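Local coordinates for LP15968p (Drosophila melanogaster, PDB 3MN8), which releases C-terminal arginine or lysine from peptides and proteins as a zinc-dependent metallocarboxypeptidase, represented here by its first catalytic domain and the attached transthyretin-like domain, at residues E30-S33 with F34-Q37; G107-L110 with L111-A115; E320-R323 with N324-S327; L332-A335 with H336-I339. All blocks are in the same frame, centred on the assembly; numbering follows the deposited sequence.

In the fold
From the N terminus the four contacts come in series; none nests in another or crosses it, and each joins neighbouring residues of one run of chain, along a helix or round a turn. Contact 1 is a turn in the N-terminal segment ahead of helix 43-56. Contact 2 lies on helix 106-121, contact 3 on helix 317-333, and contact 4 where that second helix gives way to strand 339-344. Contacts 1, 2 and 3 touch pairwise: Phe34 packs on Tyr113 and Trp321, while Leu110 and Tyr113 pack on helix 317-333. The N-terminal segment and two helices of the catalytic domain thus come together, whereas contact 4, about 20 Å from contact 3 between centres, leads into the transthyretin-like domain.

Contact 1. Residues E30-S33 with F34-Q37; sequences EDES and FLQQ
An Asx turn at Asp31 runs straight into a short 3-10 turn here, in the N-terminal segment before helix 43-56, and Glu32 and Ser33 meet Phe34, Leu35 and Gln36 round it. Asp31 OD2 accepts the backbone N of Ser33 at 3.3 Å, approached almost end-on to its C-O bond. One step on, Gln36 N reaches Ser33 O at 2.8 Å with a fairly straight bond (160°). The Phe34 ring folds back under the preceding backbone: CG stands between its own N and carbonyl carbon (chi1 51°), and this brings one face beneath Glu32, whose CA sits 4.2 Å from the ring centroid in an off-centre CH-pi contact. Glu32 CB also touches Leu35 CD1 at 3.7 Å, giving the turn a small apolar side. The carboxylate of Glu32 points elsewhere, to Trp321 NE1 and Lys325 NZ on helix 317-333, and Glu30 pairs with the same lysine. Phe34 itself meets the ring of Tyr113 at a shallow angle and that of Trp321 edge-to-face. An alanine here would be likely to leave Glu32 CA without its ring face and a gap beside Tyr113 and Trp321 where the ring now packs. Aromatic packing beneath the turn and acidic groups directed at one lysine therefore tie this surface segment to two helices of the catalytic domain.

Contact 2. Residues G107-L110 with L111-A115; sequences GRQL and LVYMA
Residues Gly107-Leu110 and Leu111-Ala115 are successive turns of helix 106-121, a buried helix of the zinc carboxypeptidase domain that starts just after the zinc ligands His101 and Glu104. Backbone bonds come first. Leu111 N donates to Gly107 O at 3.0 Å, Val112 N to Arg108 O, and Met114 N to Leu110 O at 2.8 Å, the regular i to i+4 pattern. Tyr113 N to Gln109 O, also 2.8 Å, is nearly straight at 171°, and that same carbonyl oxygen lies over one face of the Tyr113 ring, toward its rim.

Among the side chains, a polar group meets an aromatic one. The bent chain of Gln109 brings its amide across the Tyr113 ring with the two planes 81° apart, and NE2 stands 3.6 Å from CE2. The other end of that amide is held outside the helix, since OE1 accepts from Ala41 N. Val112 runs alongside Gln109 and points the same way.

Packing against the neighbouring helix completes the account. Met114 reaches Leu328 and Leu329 on helix 317-333, and Leu110 touches Asn324 there, so this side of the helix is covered by a second one. Tyr113 CG lies anti to its carbonyl carbon (chi1 -68°), leaning the ring back toward the earlier turn, where CD1 comes 4.2 Å from Leu110 CD2.

Contact 3. Residues E320-R323 with N324-S327; sequences EWQR and NKAS
The indole of Trp321 carries the side chain of Lys325 over one face, one turn further along helix 317-333 of the zinc carboxypeptidase domain. Lys325 CG sits 3.4 Å above the ring plane, displaced toward the rim, and its nearest ring atom is CZ2 at 3.6 Å. With CG anti to the backbone N (chi1 -166°), CB lies over the six-membered ring and the extended chain leaves obliquely past the CZ2-CE2 rim, its NZ going on to Glu30 and Glu32. The ring of Tyr117, on helix 106-121, also meets the indole.

The second flat group is the Asn324 amide. ND2 gives a straight bond (169°) to Glu320 O at 2.6 Å, with that oxygen in the amide plane. Backbone Asn324 N donates to the same oxygen at 3.1 Å, so two bonds from one residue grip a single carbonyl and fix the turn of the amide, while OD1 is held by Tyr255 OH. The Glu320 carboxylate lies beside this amide, the planes 51° apart, and makes a long salt bridge, OE1 to Arg323 NH1 at 3.7 Å.

Lys325 N bonds to Trp321 O in the usual helical way, but the next bond of that kind is replaced by a water, which donates to Gln322 O at 2.6 Å and accepts from Ala326 N at 2.7 Å.

Contact 4. Residues L332-A335 with H336-I339; sequences LRQA and HIGI
His336 and Ile337 fold back on Arg333 and Gln334 in the turn at the C-terminal end of helix 317-333, the link from the catalytic domain to the transthyretin-like domain. His336 comes first. Its N donates to Arg333 O at 3.2 Å, an i to i+3 bond whose donor is placed with less certainty. A chi1 of -63° sets the imidazole beside its own N, back against Arg333: CD2 comes 3.8 Å from Arg333 CA, in plane at the ring edge, while Ala335 O lies over one face. NE2 bonds to Thr135 OG1 just past helix 126-134. A leucine in its place would probably leave Thr135 OG1 without this partner and take away the flat edge packed on Arg333.

Ile337 follows, with its N bonding to Gln334 O at 3.3 Å. The bond is straight at 167°, but the donor stands well above the carbonyl plane, 67° out of it. Its side chain crosses that of Gln334 at a slant and CD1 rests against OE1 at 3.5 Å; that oxygen's hydrogen bond comes from Gln250 NE2 on helix 245-257.

Gly338 leads into strand 339-344, where the backbone of Ile339 is hydrogen-bonded to that of Arg376 in the neighbouring strand. Phi at this glycine is positive, which favours the residue, and its N bonds to Asn404 OD1.

Contact 1. Residues E30-S33 with F34-Q37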
ATOM      1  N   GLU A  30      -0.787 -23.267 -11.957  1.00102.97           N
ATOM      2  CA  GLU A  30       0.109 -22.390 -11.189  1.00 96.96           C
ATOM      3  C   GLU A  30       1.416 -23.010 -10.652  1.00 73.70           C
ATOM      4  O   GLU A  30       1.439 -24.125 -10.135  1.00 56.77           O
ATOM      5  CB  GLU A  30      -0.673 -21.765 -10.025  1.00 97.20           C
ATOM      6  CG  GLU A  30      -2.035 -21.206 -10.414  1.00106.98           C
ATOM      7  CD  GLU A  30      -2.915 -20.917  -9.207  1.00117.21           C
ATOM      8  OE1 GLU A  30      -3.216 -21.869  -8.448  1.00107.80           O
ATOM      9  OE2 GLU A  30      -3.311 -19.742  -9.020  1.00125.80           O
ATOM     10  N   ASP A  31       2.503 -22.257 -10.762  1.00 58.02           N
ATOM     11  CA  ASP A  31       3.759 -22.637 -10.137  1.00 51.73           C
ATOM     12  C   ASP A  31       3.850 -22.007  -8.737  1.00 68.59           C
ATOM     13  O   ASP A  31       4.374 -20.903  -8.567  1.00 70.63           O
ATOM     14  CB  ASP A  31       4.927 -22.201 -11.020  1.00 43.72           C
ATOM     15  CG  ASP A  31       6.263 -22.292 -10.313  1.00 56.30           C
ATOM     16  OD1 ASP A  31       7.272 -21.799 -10.873  1.00 56.07           O
ATOM     17  OD2 ASP A  31       6.302 -22.847  -9.195  1.00 56.06           O
ATOM     18  N   GLU A  32       3.323 -22.713  -7.742  1.00 68.27           N
ATOM     19  CA  GLU A  32       3.370 -22.266  -6.352  1.00 58.20           C
ATOM     20  C   GLU A  32       4.332 -23.133  -5.522  1.00 68.45           C
ATOM     21  O   GLU A  32       4.024 -23.516  -4.386  1.00 63.88           O
ATOM     22  CB  GLU A  32       1.978 -22.346  -5.726  1.00 50.23           C
ATOM     23  CG  GLU A  32       0.934 -21.446  -6.353  1.00 58.85           C
ATOM     24  CD  GLU A  32      -0.435 -21.630  -5.709  1.00 73.27           C
ATOM     25  OE1 GLU A  32      -0.774 -20.831  -4.809  1.00 58.08           O
ATOM     26  OE2 GLU A  32      -1.163 -22.577  -6.093  1.00 82.28           O
ATOM     27  N   SER A  33       5.491 -23.445  -6.093  1.00 59.55           N
ATOM     28  CA  SER A  33       6.450 -24.328  -5.438  1.00 61.11           C
ATOM     29  C   SER A  33       6.946 -23.748  -4.112  1.00 66.61           C
ATOM     30  O   SER A  33       7.303 -24.492  -3.182  1.00 47.76           O
ATOM     31  CB  SER A  33       7.637 -24.605  -6.365  1.00 51.86           C
ATOM     32  OG  SER A  33       8.401 -23.433  -6.585  1.00 62.55           O
ATOM     33  N   PHE A  34       6.954 -22.420  -4.032  1.00 61.05           N
ATOM     34  CA  PHE A  34       7.440 -21.724  -2.846  1.00 49.38           C
ATOM     35  C   PHE A  34       6.794 -22.199  -1.545  1.00 57.13           C
ATOM     36  O   PHE A  34       7.156 -21.735  -0.467  1.00 78.83           O
ATOM     37  CB  PHE A  34       7.326 -20.191  -3.002  1.00 51.23           C
ATOM     38  CG  PHE A  34       5.955 -19.692  -3.434  1.00 49.72           C
ATOM     39  CD1 PHE A  34       4.945 -19.478  -2.506  1.00 46.82           C
ATOM     40  CD2 PHE A  34       5.698 -19.388  -4.764  1.00 56.93           C
ATOM     41  CE1 PHE A  34       3.700 -19.003  -2.901  1.00 52.52           C
ATOM     42  CE2 PHE A  34       4.450 -18.909  -5.168  1.00 46.89           C
ATOM     43  CZ  PHE A  34       3.455 -18.715  -4.239  1.00 43.95           C
ATOM     44  N   LEU A  35       5.860 -23.139  -1.645  1.00 62.94           N
ATOM     45  CA  LEU A  35       5.171 -23.670  -0.474  1.00 80.51           C
ATOM     46  C   LEU A  35       5.769 -24.988   0.041  1.00 94.04           C
ATOM     47  O   LEU A  35       5.403 -25.458   1.117  1.00107.90           O
ATOM     48  CB  LEU A  35       3.695 -23.892  -0.798  1.00 84.39           C
ATOM     49  CG  LEU A  35       2.994 -22.782  -1.579  1.00 83.00           C
ATOM     50  CD1 LEU A  35       1.655 -23.285  -2.119  1.00 81.84           C
ATOM     51  CD2 LEU A  35       2.828 -21.526  -0.720  1.00 76.65           C
ATOM     52  N   GLN A  36       6.681 -25.582  -0.722  1.00 85.19           N
ATOM     53  CA  GLN A  36       7.136 -26.949  -0.447  1.00 74.74           C
ATOM     54  C   GLN A  36       8.074 -27.044   0.759  1.00 66.79           C
ATOM     55  O   GLN A  36       8.714 -28.069   0.977  1.00 71.22           O
ATOM     56  CB  GLN A  36       7.833 -27.505  -1.690  1.00 82.23           C
ATOM     57  CG  GLN A  36       8.124 -28.995  -1.660  1.00103.24           C
ATOM     58  CD  GLN A  36       6.959 -29.817  -2.167  1.00119.98           C
ATOM     59  OE1 GLN A  36       7.098 -31.012  -2.452  1.00106.16           O
ATOM     60  NE2 GLN A  36       5.796 -29.177  -2.291  1.00131.36           N
ATOM     61  N   GLN A  37       8.147 -25.975   1.540  1.00 60.57           N
ATOM     62  CA  GLN A  37       9.168 -25.848   2.569  1.00 66.59           C
ATOM     63  C   GLN A  37       8.851 -24.660   3.480  1.00 77.45           C
ATOM     64  O   GLN A  37       9.572 -23.655   3.490  1.00 71.91           O
ATOM     65  CB  GLN A  37      10.530 -25.650   1.902  1.00 70.54           C
ATOM     66  CG  GLN A  37      10.543 -24.620   0.752  1.00 57.62           C
ATOM     67  CD  GLN A  37      11.090 -23.258   1.163  1.00 63.94           C
ATOM     68  OE1 GLN A  37      10.352 -22.412   1.669  1.00 73.35           O
ATOM     69  NE2 GLN A  37      12.383 -23.034   0.930  1.00 60.76           N
TER

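Contact 2. Residues G107-L110 with L111-A115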
ATOM      1  N   GLY A 107       2.365 -11.141   7.237  1.00 48.94           N
ATOM      2  CA  GLY A 107       2.459 -10.256   6.085  1.00 33.93           C
ATOM      3  C   GLY A 107       3.825 -10.350   5.437  1.00 39.59           C
ATOM      4  O   GLY A 107       3.952 -10.405   4.205  1.00 39.90           O
ATOM      5  N   ARG A 108       4.853 -10.363   6.283  1.00 39.43           N
ATOM      6  CA  ARG A 108       6.226 -10.554   5.832  1.00 37.31           C
ATOM      7  C   ARG A 108       6.291 -11.691   4.830  1.00 30.03           C
ATOM      8  O   ARG A 108       6.669 -11.491   3.674  1.00 40.63           O
ATOM      9  CB  ARG A 108       7.161 -10.850   7.013  1.00 29.01           C
ATOM     10  CG  ARG A 108       8.441 -11.531   6.586  1.00 37.49           C
ATOM     11  CD  ARG A 108       9.337 -11.937   7.750  1.00 48.15           C
ATOM     12  NE  ARG A 108      10.202 -10.841   8.161  1.00 50.35           N
ATOM     13  CZ  ARG A 108      11.521 -10.758   7.989  1.00 40.63           C
ATOM     14  NH1 ARG A 108      12.222 -11.725   7.411  1.00 38.91           N
ATOM     15  NH2 ARG A 108      12.142  -9.672   8.428  1.00 38.65           N
ATOM     16  N   GLN A 109       5.906 -12.882   5.270  1.00 34.30           N
ATOM     17  CA  GLN A 109       6.014 -14.067   4.418  1.00 46.20           C
ATOM     18  C   GLN A 109       5.080 -14.024   3.220  1.00 38.50           C
ATOM     19  O   GLN A 109       5.444 -14.508   2.137  1.00 41.53           O
ATOM     20  CB  GLN A 109       5.798 -15.359   5.210  1.00 47.17           C
ATOM     21  CG  GLN A 109       7.068 -15.924   5.798  1.00 43.44           C
ATOM     22  CD  GLN A 109       8.171 -16.008   4.774  1.00 49.76           C
ATOM     23  OE1 GLN A 109       9.229 -15.390   4.926  1.00 60.82           O
ATOM     24  NE2 GLN A 109       7.933 -16.770   3.716  1.00 39.31           N
ATOM     25  N   LEU A 110       3.891 -13.443   3.403  1.00 24.82           N
ATOM     26  CA  LEU A 110       2.944 -13.310   2.295  1.00 32.50           C
ATOM     27  C   LEU A 110       3.504 -12.483   1.133  1.00 44.21           C
ATOM     28  O   LEU A 110       3.226 -12.764  -0.043  1.00 44.29           O
ATOM     29  CB  LEU A 110       1.623 -12.711   2.766  1.00 33.76           C
ATOM     30  CG  LEU A 110       0.746 -13.625   3.626  1.00 38.28           C
ATOM     31  CD1 LEU A 110      -0.570 -12.937   3.909  1.00 48.81           C
ATOM     32  CD2 LEU A 110       0.487 -14.937   2.943  1.00 24.76           C
ATOM     33  N   LEU A 111       4.293 -11.463   1.458  1.00 30.08           N
ATOM     34  CA  LEU A 111       4.877 -10.629   0.423  1.00 19.43           C
ATOM     35  C   LEU A 111       6.025 -11.354  -0.243  1.00 31.82           C
ATOM     36  O   LEU A 111       6.269 -11.188  -1.433  1.00 48.39           O
ATOM     37  CB  LEU A 111       5.351  -9.299   0.995  1.00 43.68           C
ATOM     38  CG  LEU A 111       4.225  -8.320   1.307  1.00 42.40           C
ATOM     39  CD1 LEU A 111       4.778  -6.977   1.771  1.00 37.23           C
ATOM     40  CD2 LEU A 111       3.374  -8.161   0.057  1.00 38.88           C
ATOM     41  N   VAL A 112       6.736 -12.166   0.526  1.00 40.22           N
ATOM     42  CA  VAL A 112       7.804 -12.968  -0.035  1.00 33.21           C
ATOM     43  C   VAL A 112       7.193 -13.941  -1.026  1.00 39.32           C
ATOM     44  O   VAL A 112       7.682 -14.093  -2.147  1.00 44.56           O
ATOM     45  CB  VAL A 112       8.548 -13.721   1.067  1.00 38.99           C
ATOM     46  CG1 VAL A 112       9.284 -14.911   0.491  1.00 18.39           C
ATOM     47  CG2 VAL A 112       9.507 -12.766   1.788  1.00 40.05           C
ATOM     48  N   TYR A 113       6.102 -14.577  -0.611  1.00 37.55           N
ATOM     49  CA  TYR A 113       5.305 -15.431  -1.494  1.00 42.50           C
ATOM     50  C   TYR A 113       4.780 -14.717  -2.759  1.00 40.48           C
ATOM     51  O   TYR A 113       4.880 -15.241  -3.866  1.00 41.11           O
ATOM     52  CB  TYR A 113       4.122 -16.016  -0.716  1.00 40.80           C
ATOM     53  CG  TYR A 113       4.503 -17.022   0.351  1.00 51.38           C
ATOM     54  CD1 TYR A 113       3.632 -17.319   1.399  1.00 54.92           C
ATOM     55  CD2 TYR A 113       5.726 -17.687   0.307  1.00 57.63           C
ATOM     56  CE1 TYR A 113       3.971 -18.249   2.377  1.00 48.02           C
ATOM     57  CE2 TYR A 113       6.074 -18.617   1.278  1.00 48.47           C
ATOM     58  CZ  TYR A 113       5.194 -18.888   2.309  1.00 47.72           C
ATOM     59  OH  TYR A 113       5.537 -19.802   3.273  1.00 53.72           O
ATOM     60  N   MET A 114       4.204 -13.533  -2.592  1.00 29.49           N
ATOM     61  CA  MET A 114       3.688 -12.790  -3.735  1.00 37.76           C
ATOM     62  C   MET A 114       4.765 -12.565  -4.806  1.00 38.25           C
ATOM     63  O   MET A 114       4.553 -12.876  -5.969  1.00 44.27           O
ATOM     64  CB  MET A 114       3.067 -11.458  -3.282  1.00 31.48           C
ATOM     65  CG  MET A 114       2.511 -10.584  -4.425  1.00 29.06           C
ATOM     66  SD  MET A 114       1.123 -11.314  -5.351  1.00 40.19           S
ATOM     67  CE  MET A 114       0.015 -11.648  -3.980  1.00 62.52           C
ATOM     68  N   ALA A 115       5.916 -12.036  -4.398  1.00 28.33           N
ATOM     69  CA  ALA A 115       7.033 -11.770  -5.298  1.00 31.88           C
ATOM     70  C   ALA A 115       7.283 -12.952  -6.222  1.00 41.12           C
ATOM     71  O   ALA A 115       7.204 -12.835  -7.446  1.00 47.79           O
ATOM     72  CB  ALA A 115       8.298 -11.465  -4.489  1.00 34.79           C
TER

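Contact 3. Residues E320-R323 with N324-S327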
ATOM      1  N   GLU A 320      -2.318 -19.350   5.199  1.00 51.42           N
ATOM      2  CA  GLU A 320      -2.401 -17.902   5.117  1.00 38.52           C
ATOM      3  C   GLU A 320      -2.253 -17.470   3.670  1.00 40.91           C
ATOM      4  O   GLU A 320      -2.928 -16.538   3.216  1.00 50.06           O
ATOM      5  CB  GLU A 320      -1.328 -17.235   5.984  1.00 38.76           C
ATOM      6  CG  GLU A 320      -1.400 -17.602   7.474  1.00 61.05           C
ATOM      7  CD  GLU A 320      -2.678 -17.113   8.174  1.00 66.95           C
ATOM      8  OE1 GLU A 320      -3.572 -16.556   7.499  1.00 62.50           O
ATOM      9  OE2 GLU A 320      -2.787 -17.284   9.413  1.00 65.72           O
ATOM     10  N   TRP A 321      -1.384 -18.154   2.931  1.00 33.15           N
ATOM     11  CA  TRP A 321      -1.217 -17.818   1.520  1.00 47.58           C
ATOM     12  C   TRP A 321      -2.515 -17.999   0.725  1.00 53.22           C
ATOM     13  O   TRP A 321      -2.926 -17.100  -0.014  1.00 49.76           O
ATOM     14  CB  TRP A 321      -0.075 -18.605   0.864  1.00 50.73           C
ATOM     15  CG  TRP A 321      -0.129 -18.502  -0.635  1.00 49.19           C
ATOM     16  CD1 TRP A 321      -0.525 -19.468  -1.502  1.00 37.17           C
ATOM     17  CD2 TRP A 321       0.170 -17.344  -1.432  1.00 59.77           C
ATOM     18  NE1 TRP A 321      -0.475 -19.001  -2.788  1.00 41.67           N
ATOM     19  CE2 TRP A 321      -0.053 -17.697  -2.777  1.00 52.23           C
ATOM     20  CE3 TRP A 321       0.604 -16.043  -1.139  1.00 57.69           C
ATOM     21  CZ2 TRP A 321       0.147 -16.797  -3.834  1.00 39.65           C
ATOM     22  CZ3 TRP A 321       0.808 -15.154  -2.192  1.00 44.30           C
ATOM     23  CH2 TRP A 321       0.582 -15.539  -3.520  1.00 32.02           C
ATOM     24  N   GLN A 322      -3.161 -19.152   0.882  1.00 51.25           N
ATOM     25  CA  GLN A 322      -4.362 -19.454   0.109  1.00 55.59           C
ATOM     26  C   GLN A 322      -5.523 -18.509   0.413  1.00 56.07           C
ATOM     27  O   GLN A 322      -6.330 -18.210  -0.470  1.00 56.47           O
ATOM     28  CB  GLN A 322      -4.798 -20.901   0.309  1.00 52.72           C
ATOM     29  CG  GLN A 322      -4.928 -21.662  -0.990  1.00 61.74           C
ATOM     30  CD  GLN A 322      -3.588 -21.890  -1.660  1.00 69.10           C
ATOM     31  OE1 GLN A 322      -3.450 -21.729  -2.876  1.00 72.17           O
ATOM     32  NE2 GLN A 322      -2.587 -22.262  -0.866  1.00 63.75           N
ATOM     33  N   ARG A 323      -5.604 -18.039   1.655  1.00 44.57           N
ATOM     34  CA  ARG A 323      -6.651 -17.088   2.047  1.00 43.55           C
ATOM     35  C   ARG A 323      -6.427 -15.686   1.479  1.00 49.12           C
ATOM     36  O   ARG A 323      -7.337 -15.072   0.910  1.00 49.94           O
ATOM     37  CB  ARG A 323      -6.741 -17.007   3.570  1.00 36.72           C
ATOM     38  CG  ARG A 323      -6.843 -18.366   4.217  1.00 51.62           C
ATOM     39  CD  ARG A 323      -6.724 -18.274   5.720  1.00 55.13           C
ATOM     40  NE  ARG A 323      -7.211 -19.478   6.387  1.00 55.20           N
ATOM     41  CZ  ARG A 323      -7.037 -19.716   7.679  1.00 76.90           C
ATOM     42  NH1 ARG A 323      -6.386 -18.828   8.424  1.00 71.74           N
ATOM     43  NH2 ARG A 323      -7.508 -20.833   8.226  1.00 94.28           N
ATOM     44  N   ASN A 324      -5.210 -15.180   1.639  1.00 38.11           N
ATOM     45  CA  ASN A 324      -4.921 -13.807   1.285  1.00 31.58           C
ATOM     46  C   ASN A 324      -4.637 -13.644  -0.196  1.00 42.06           C
ATOM     47  O   ASN A 324      -4.679 -12.533  -0.729  1.00 47.42           O
ATOM     48  CB  ASN A 324      -3.748 -13.295   2.106  1.00 40.89           C
ATOM     49  CG  ASN A 324      -4.062 -13.229   3.588  1.00 49.54           C
ATOM     50  OD1 ASN A 324      -4.404 -12.166   4.107  1.00 53.56           O
ATOM     51  ND2 ASN A 324      -3.951 -14.367   4.280  1.00 50.25           N
ATOM     52  N   LYS A 325      -4.353 -14.760  -0.859  1.00 38.50           N
ATOM     53  CA  LYS A 325      -4.015 -14.767  -2.285  1.00 42.38           C
ATOM     54  C   LYS A 325      -4.932 -13.884  -3.143  1.00 38.71           C
ATOM     55  O   LYS A 325      -4.460 -12.964  -3.809  1.00 42.39           O
ATOM     56  CB  LYS A 325      -4.037 -16.206  -2.806  1.00 42.59           C
ATOM     57  CG  LYS A 325      -3.395 -16.433  -4.162  1.00 29.57           C
ATOM     58  CD  LYS A 325      -3.671 -17.860  -4.560  1.00 43.14           C
ATOM     59  CE  LYS A 325      -3.003 -18.234  -5.852  1.00 56.27           C
ATOM     60  NZ  LYS A 325      -3.207 -19.685  -6.107  1.00 62.19           N
ATOM     61  N   ALA A 326      -6.232 -14.183  -3.119  1.00 39.43           N
ATOM     62  CA  ALA A 326      -7.240 -13.450  -3.886  1.00 45.36           C
ATOM     63  C   ALA A 326      -7.400 -11.986  -3.447  1.00 54.98           C
ATOM     64  O   ALA A 326      -7.543 -11.080  -4.284  1.00 47.15           O
ATOM     65  CB  ALA A 326      -8.579 -14.169  -3.810  1.00 38.93           C
ATOM     66  N   SER A 327      -7.382 -11.760  -2.135  1.00 52.51           N
ATOM     67  CA  SER A 327      -7.509 -10.413  -1.577  1.00 37.72           C
ATOM     68  C   SER A 327      -6.326  -9.498  -1.927  1.00 25.15           C
ATOM     69  O   SER A 327      -6.480  -8.289  -2.034  1.00 35.04           O
ATOM     70  CB  SER A 327      -7.672 -10.499  -0.056  1.00 33.50           C
ATOM     71  OG  SER A 327      -8.607 -11.514   0.301  1.00 39.77           O
TER
HETATM   72  O   HOH W   1      -7.357 -16.464  -2.173  1.00 26.22           O

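Contact 4. Residues L332-A335 with H336-I339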
ATOM      1  N   LEU A 332      -4.876  -5.088  -5.424  1.00 22.23           N
ATOM      2  CA  LEU A 332      -3.949  -4.472  -6.361  1.00 35.95           C
ATOM      3  C   LEU A 332      -4.711  -3.934  -7.551  1.00 30.99           C
ATOM      4  O   LEU A 332      -4.473  -2.812  -7.976  1.00 35.41           O
ATOM      5  CB  LEU A 332      -2.858  -5.452  -6.801  1.00 44.24           C
ATOM      6  CG  LEU A 332      -1.823  -5.724  -5.695  1.00 39.91           C
ATOM      7  CD1 LEU A 332      -0.892  -6.871  -6.039  1.00 33.42           C
ATOM      8  CD2 LEU A 332      -1.031  -4.472  -5.374  1.00 25.49           C
ATOM      9  N   ARG A 333      -5.654  -4.718  -8.066  1.00 36.89           N
ATOM     10  CA  ARG A 333      -6.431  -4.303  -9.247  1.00 28.07           C
ATOM     11  C   ARG A 333      -7.334  -3.101  -8.983  1.00 28.72           C
ATOM     12  O   ARG A 333      -7.862  -2.495  -9.916  1.00 51.97           O
ATOM     13  CB  ARG A 333      -7.226  -5.472  -9.827  1.00 24.80           C
ATOM     14  CG  ARG A 333      -6.365  -6.708 -10.033  1.00 44.83           C
ATOM     15  CD  ARG A 333      -6.905  -7.664 -11.085  1.00 61.63           C
ATOM     16  NE  ARG A 333      -6.591  -7.224 -12.432  1.00 63.78           N
ATOM     17  CZ  ARG A 333      -5.881  -7.887 -13.347  1.00 66.76           C
ATOM     18  NH1 ARG A 333      -5.708  -7.315 -14.525  1.00 61.27           N
ATOM     19  NH2 ARG A 333      -5.357  -9.089 -13.122  1.00 63.78           N
ATOM     20  N   GLN A 334      -7.492  -2.746  -7.712  1.00 29.04           N
ATOM     21  CA  GLN A 334      -8.225  -1.543  -7.332  1.00 20.96           C
ATOM     22  C   GLN A 334      -7.423  -0.272  -7.657  1.00 36.96           C
ATOM     23  O   GLN A 334      -7.972   0.830  -7.714  1.00 48.18           O
ATOM     24  CB  GLN A 334      -8.584  -1.588  -5.848  1.00 37.65           C
ATOM     25  CG  GLN A 334      -9.733  -2.532  -5.491  1.00 33.08           C
ATOM     26  CD  GLN A 334     -11.080  -2.009  -5.980  1.00 39.83           C
ATOM     27  OE1 GLN A 334     -11.576  -0.986  -5.508  1.00 47.24           O
ATOM     28  NE2 GLN A 334     -11.672  -2.712  -6.931  1.00 33.78           N
ATOM     29  N   ALA A 335      -6.125  -0.415  -7.891  1.00 23.88           N
ATOM     30  CA  ALA A 335      -5.339   0.718  -8.343  1.00 29.83           C
ATOM     31  C   ALA A 335      -5.720   1.089  -9.775  1.00 35.53           C
ATOM     32  O   ALA A 335      -5.085   1.938 -10.403  1.00 36.47           O
ATOM     33  CB  ALA A 335      -3.854   0.417  -8.247  1.00 21.99           C
ATOM     34  N   HIS A 336      -6.757   0.459 -10.302  1.00 29.33           N
ATOM     35  CA  HIS A 336      -7.132   0.748 -11.677  1.00 36.39           C
ATOM     36  C   HIS A 336      -8.486   1.388 -11.818  1.00 37.70           C
ATOM     37  O   HIS A 336      -8.869   1.790 -12.917  1.00 20.18           O
ATOM     38  CB  HIS A 336      -7.029  -0.501 -12.522  1.00 33.52           C
ATOM     39  CG  HIS A 336      -5.633  -1.026 -12.614  1.00 47.52           C
ATOM     40  ND1 HIS A 336      -4.663  -0.418 -13.382  1.00 49.49           N
ATOM     41  CD2 HIS A 336      -5.037  -2.083 -12.014  1.00 39.36           C
ATOM     42  CE1 HIS A 336      -3.532  -1.094 -13.267  1.00 42.48           C
ATOM     43  NE2 HIS A 336      -3.731  -2.106 -12.443  1.00 41.13           N
ATOM     44  N   ILE A 337      -9.190   1.510 -10.697  1.00 35.39           N
ATOM     45  CA  ILE A 337     -10.491   2.159 -10.706  1.00 31.97           C
ATOM     46  C   ILE A 337     -10.366   3.646 -10.935  1.00 27.77           C
ATOM     47  O   ILE A 337      -9.274   4.225 -10.853  1.00 39.67           O
ATOM     48  CB  ILE A 337     -11.277   1.914  -9.407  1.00 41.60           C
ATOM     49  CG1 ILE A 337     -10.569   2.576  -8.224  1.00 42.07           C
ATOM     50  CG2 ILE A 337     -11.489   0.413  -9.182  1.00 36.72           C
ATOM     51  CD1 ILE A 337     -11.217   2.259  -6.897  1.00 38.94           C
ATOM     52  N   GLY A 338     -11.505   4.258 -11.227  1.00 34.61           N
ATOM     53  CA  GLY A 338     -11.565   5.690 -11.425  1.00 41.11           C
ATOM     54  C   GLY A 338     -11.022   6.123 -12.768  1.00 24.51           C
ATOM     55  O   GLY A 338     -11.354   5.538 -13.803  1.00 26.54           O
ATOM     56  N   ILE A 339     -10.190   7.158 -12.740  1.00 19.50           N
ATOM     57  CA  ILE A 339      -9.672   7.751 -13.958  1.00 34.05           C
ATOM     58  C   ILE A 339      -8.202   8.045 -13.838  1.00 35.38           C
ATOM     59  O   ILE A 339      -7.573   7.827 -12.796  1.00 33.30           O
ATOM     60  CB  ILE A 339     -10.344   9.092 -14.296  1.00 30.88           C
ATOM     61  CG1 ILE A 339     -10.167  10.061 -13.118  1.00 35.02           C
ATOM     62  CG2 ILE A 339     -11.810   8.881 -14.686  1.00 23.03           C
ATOM     63  CD1 ILE A 339     -10.722  11.465 -13.346  1.00 27.15           C
TER